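Local coordinates for protein lactate dehydrogenase (PDB 6CT6) that probably interconverts pyruvate and lactate, using NADH and NAD+ as the redox cofactor pair, at residues Ser268-Gly273 with Val277-Leu282. Residues are numbered along the deposited sequence; the frame is centred on the assembly and turned at random.
Sequences SCYLNG and VNNHYL
Tyr270 and Tyr281 pack against each other across an antiparallel beta hairpin, where strand 263-272 turns back into strand 281-289. The hairpin belongs to the C-terminal part of the lactate dehydrogenase fold and extends the Rossmann sheet beyond strand 152-155. The two tyrosines form a non-hydrogen-bonded pair. Tyr270 CB sits over one face of the Tyr281 ring, 3.9 Å from its centroid, as a CH-pi contact. The Tyr270 ring then turns an edge toward that face in a T-shaped stack, with the planes at 69°. Tyr270 CG is anti to the backbone N (chi1 178°), which carries the ring along the strand toward the turn. There Asn279 OD1 meets the ring edge in its plane. Tyr270 OH is modelled as donating to Asn279 OD1 at 2.4 Å, too short to be taken at face value, so the exact geometry of this bond is doubtful. Lys149 adds a cation-pi contact to Tyr270, and helix 134-145 packs on Tyr281.

Leu271 points to the other side of the hairpin. Its CB lies 3.7 Å from Val277 CG1, and its CD1 reaches Leu282 CB. Val277 CG1 also lies over the centre of the His280 ring, 3.4 Å above its plane. His280 in turn packs on helix 303-328. ND1 of His280 donates to Tyr281 O, a bond that helps fix the ring's rotation.

Asn279 and His280 both face Leu271, forming a G1 beta bulge. Asn279 takes the left-handed backbone conformation. The backbone N-H groups of Asn279 and His280 both donate to Leu271 O, each in a weak hydrogen bond. The return bond is firmer: Leu271 N to His280 O is 2.9 Å. At the turn end, Gly273 N donates to Val277 O at 2.7 Å, nearly in line with the C=O bond.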
ATOM      1  N   SER B 268      12.853 -15.111 -12.405  1.00 29.34           N
ATOM      2  CA  SER B 268      14.148 -15.070 -13.076  1.00 30.81           C
ATOM      3  C   SER B 268      15.140 -15.924 -12.294  1.00 29.67           C
ATOM      4  O   SER B 268      15.537 -15.566 -11.181  1.00 31.50           O
ATOM      5  CB  SER B 268      14.631 -13.627 -13.201  1.00 33.45           C
ATOM      6  OG  SER B 268      15.832 -13.561 -13.949  1.00 37.11           O
ATOM      7  N   CYS B 269      15.538 -17.054 -12.876  1.00 32.75           N
ATOM      8  CA  CYS B 269      16.388 -18.031 -12.213  1.00 29.52           C
ATOM      9  C   CYS B 269      17.673 -18.241 -13.000  1.00 32.70           C
ATOM     10  O   CYS B 269      17.690 -18.151 -14.231  1.00 35.91           O
ATOM     11  CB  CYS B 269      15.680 -19.386 -12.072  1.00 33.89           C
ATOM     12  SG  CYS B 269      14.235 -19.385 -11.012  1.00 35.58           S
ATOM     13  N   TYR B 270      18.747 -18.550 -12.275  1.00 33.44           N
ATOM     14  CA  TYR B 270      20.012 -18.902 -12.910  1.00 37.99           C
ATOM     15  C   TYR B 270      19.879 -20.251 -13.609  1.00 41.01           C
ATOM     16  O   TYR B 270      19.554 -21.259 -12.973  1.00 38.54           O
ATOM     17  CB  TYR B 270      21.133 -18.949 -11.877  1.00 39.94           C
ATOM     18  CG  TYR B 270      22.462 -19.357 -12.465  1.00 44.95           C
ATOM     19  CD1 TYR B 270      23.298 -18.421 -13.058  1.00 47.21           C
ATOM     20  CD2 TYR B 270      22.878 -20.680 -12.431  1.00 48.78           C
ATOM     21  CE1 TYR B 270      24.513 -18.792 -13.601  1.00 54.67           C
ATOM     22  CE2 TYR B 270      24.090 -21.063 -12.971  1.00 51.77           C
ATOM     23  CZ  TYR B 270      24.904 -20.116 -13.555  1.00 52.75           C
ATOM     24  OH  TYR B 270      26.111 -20.501 -14.091  1.00 60.43           O
ATOM     25  N   LEU B 271      20.139 -20.271 -14.914  1.00 39.75           N
ATOM     26  CA  LEU B 271      20.038 -21.473 -15.728  1.00 42.13           C
ATOM     27  C   LEU B 271      21.386 -21.788 -16.359  1.00 49.00           C
ATOM     28  O   LEU B 271      22.092 -20.885 -16.817  1.00 45.28           O
ATOM     29  CB  LEU B 271      18.994 -21.302 -16.832  1.00 37.41           C
ATOM     30  CG  LEU B 271      17.592 -20.888 -16.394  1.00 40.72           C
ATOM     31  CD1 LEU B 271      16.749 -20.554 -17.614  1.00 38.66           C
ATOM     32  CD2 LEU B 271      16.949 -21.985 -15.567  1.00 40.65           C
ATOM     33  N   ASN B 272      21.741 -23.074 -16.386  1.00 48.92           N
ATOM     34  CA  ASN B 272      22.915 -23.543 -17.131  1.00 56.52           C
ATOM     35  C   ASN B 272      22.515 -24.844 -17.824  1.00 50.88           C
ATOM     36  O   ASN B 272      22.696 -25.935 -17.278  1.00 51.40           O
ATOM     37  CB  ASN B 272      24.128 -23.733 -16.229  1.00 63.48           C
ATOM     38  CG  ASN B 272      25.423 -23.795 -17.014  1.00 76.05           C
ATOM     39  OD1 ASN B 272      25.937 -22.770 -17.463  1.00 67.93           O
ATOM     40  ND2 ASN B 272      25.956 -24.999 -17.190  1.00 71.95           N
ATOM     41  N   GLY B 273      21.972 -24.714 -19.033  1.00 46.00           N
ATOM     42  CA  GLY B 273      21.486 -25.852 -19.784  1.00 51.07           C
ATOM     43  C   GLY B 273      20.016 -25.724 -20.121  1.00 50.67           C
ATOM     44  O   GLY B 273      19.628 -25.779 -21.292  1.00 51.99           O
ATOM     45  N   VAL B 277      19.695 -21.945 -22.237  1.00 47.10           N
ATOM     46  CA  VAL B 277      20.315 -20.807 -21.568  1.00 48.86           C
ATOM     47  C   VAL B 277      21.629 -21.265 -20.956  1.00 45.73           C
ATOM     48  O   VAL B 277      21.702 -22.335 -20.340  1.00 47.36           O
ATOM     49  CB  VAL B 277      19.378 -20.217 -20.495  1.00 42.45           C
ATOM     50  CG1 VAL B 277      20.106 -19.176 -19.649  1.00 40.81           C
ATOM     51  CG2 VAL B 277      18.149 -19.605 -21.144  1.00 38.43           C
ATOM     52  N   ASN B 278      22.667 -20.447 -21.109  1.00 48.49           N
ATOM     53  CA  ASN B 278      24.019 -20.803 -20.684  1.00 52.51           C
ATOM     54  C   ASN B 278      24.535 -19.762 -19.693  1.00 50.17           C
ATOM     55  O   ASN B 278      24.983 -18.682 -20.089  1.00 48.42           O
ATOM     56  CB  ASN B 278      24.936 -20.925 -21.896  1.00 56.06           C
ATOM     57  CG  ASN B 278      24.531 -22.064 -22.813  1.00 66.49           C
ATOM     58  OD1 ASN B 278      24.415 -23.211 -22.381  1.00 62.18           O
ATOM     59  ND2 ASN B 278      24.292 -21.748 -24.082  1.00 55.90           N
ATOM     60  N   ASN B 279      24.466 -20.097 -18.405  1.00 46.62           N
ATOM     61  CA  ASN B 279      25.095 -19.310 -17.343  1.00 55.49           C
ATOM     62  C   ASN B 279      24.526 -17.891 -17.262  1.00 49.98           C
ATOM     63  O   ASN B 279      25.266 -16.912 -17.143  1.00 47.16           O
ATOM     64  CB  ASN B 279      26.617 -19.276 -17.521  1.00 60.11           C
ATOM     65  CG  ASN B 279      27.321 -18.468 -16.442  1.00 79.42           C
ATOM     66  OD1 ASN B 279      26.996 -18.571 -15.259  1.00 84.62           O
ATOM     67  ND2 ASN B 279      28.279 -17.645 -16.852  1.00 73.25           N
ATOM     68  N   HIS B 280      23.204 -17.764 -17.315  1.00 42.94           N
ATOM     69  CA  HIS B 280      22.577 -16.492 -16.980  1.00 42.16           C
ATOM     70  C   HIS B 280      21.124 -16.748 -16.599  1.00 41.74           C
ATOM     71  O   HIS B 280      20.677 -17.896 -16.508  1.00 37.08           O
ATOM     72  CB  HIS B 280      22.725 -15.472 -18.119  1.00 43.87           C
ATOM     73  CG  HIS B 280      21.930 -15.783 -19.350  1.00 42.98           C
ATOM     74  ND1 HIS B 280      20.583 -15.509 -19.460  1.00 40.92           N
ATOM     75  CD2 HIS B 280      22.306 -16.291 -20.548  1.00 43.19           C
ATOM     76  CE1 HIS B 280      20.158 -15.858 -20.661  1.00 42.06           C
ATOM     77  NE2 HIS B 280      21.185 -16.338 -21.341  1.00 43.22           N
ATOM     78  N   TYR B 281      20.398 -15.663 -16.346  1.00 36.02           N
ATOM     79  CA  TYR B 281      19.071 -15.725 -15.755  1.00 37.57           C
ATOM     80  C   TYR B 281      17.987 -15.541 -16.810  1.00 35.50           C
ATOM     81  O   TYR B 281      18.190 -14.879 -17.832  1.00 35.53           O
ATOM     82  CB  TYR B 281      18.924 -14.662 -14.663  1.00 33.55           C
ATOM     83  CG  TYR B 281      19.836 -14.894 -13.480  1.00 34.39           C
ATOM     84  CD1 TYR B 281      19.342 -15.400 -12.287  1.00 31.98           C
ATOM     85  CD2 TYR B 281      21.193 -14.624 -13.564  1.00 34.53           C
ATOM     86  CE1 TYR B 281      20.173 -15.620 -11.206  1.00 33.20           C
ATOM     87  CE2 TYR B 281      22.034 -14.841 -12.491  1.00 37.83           C
ATOM     88  CZ  TYR B 281      21.519 -15.341 -11.314  1.00 33.15           C
ATOM     89  OH  TYR B 281      22.352 -15.562 -10.242  1.00 37.40           O
ATOM     90  N   LEU B 282      16.828 -16.140 -16.545  1.00 35.15           N
ATOM     91  CA  LEU B 282      15.684 -16.049 -17.442  1.00 33.30           C
ATOM     92  C   LEU B 282      14.426 -16.393 -16.656  1.00 32.06           C
ATOM     93  O   LEU B 282      14.459 -17.213 -15.736  1.00 32.21           O
ATOM     94  CB  LEU B 282      15.840 -16.987 -18.646  1.00 34.95           C
ATOM     95  CG  LEU B 282      14.882 -16.783 -19.820  1.00 34.80           C
ATOM     96  CD1 LEU B 282      15.227 -15.514 -20.590  1.00 39.63           C
ATOM     97  CD2 LEU B 282      14.897 -17.990 -20.747  1.00 38.87           C
TER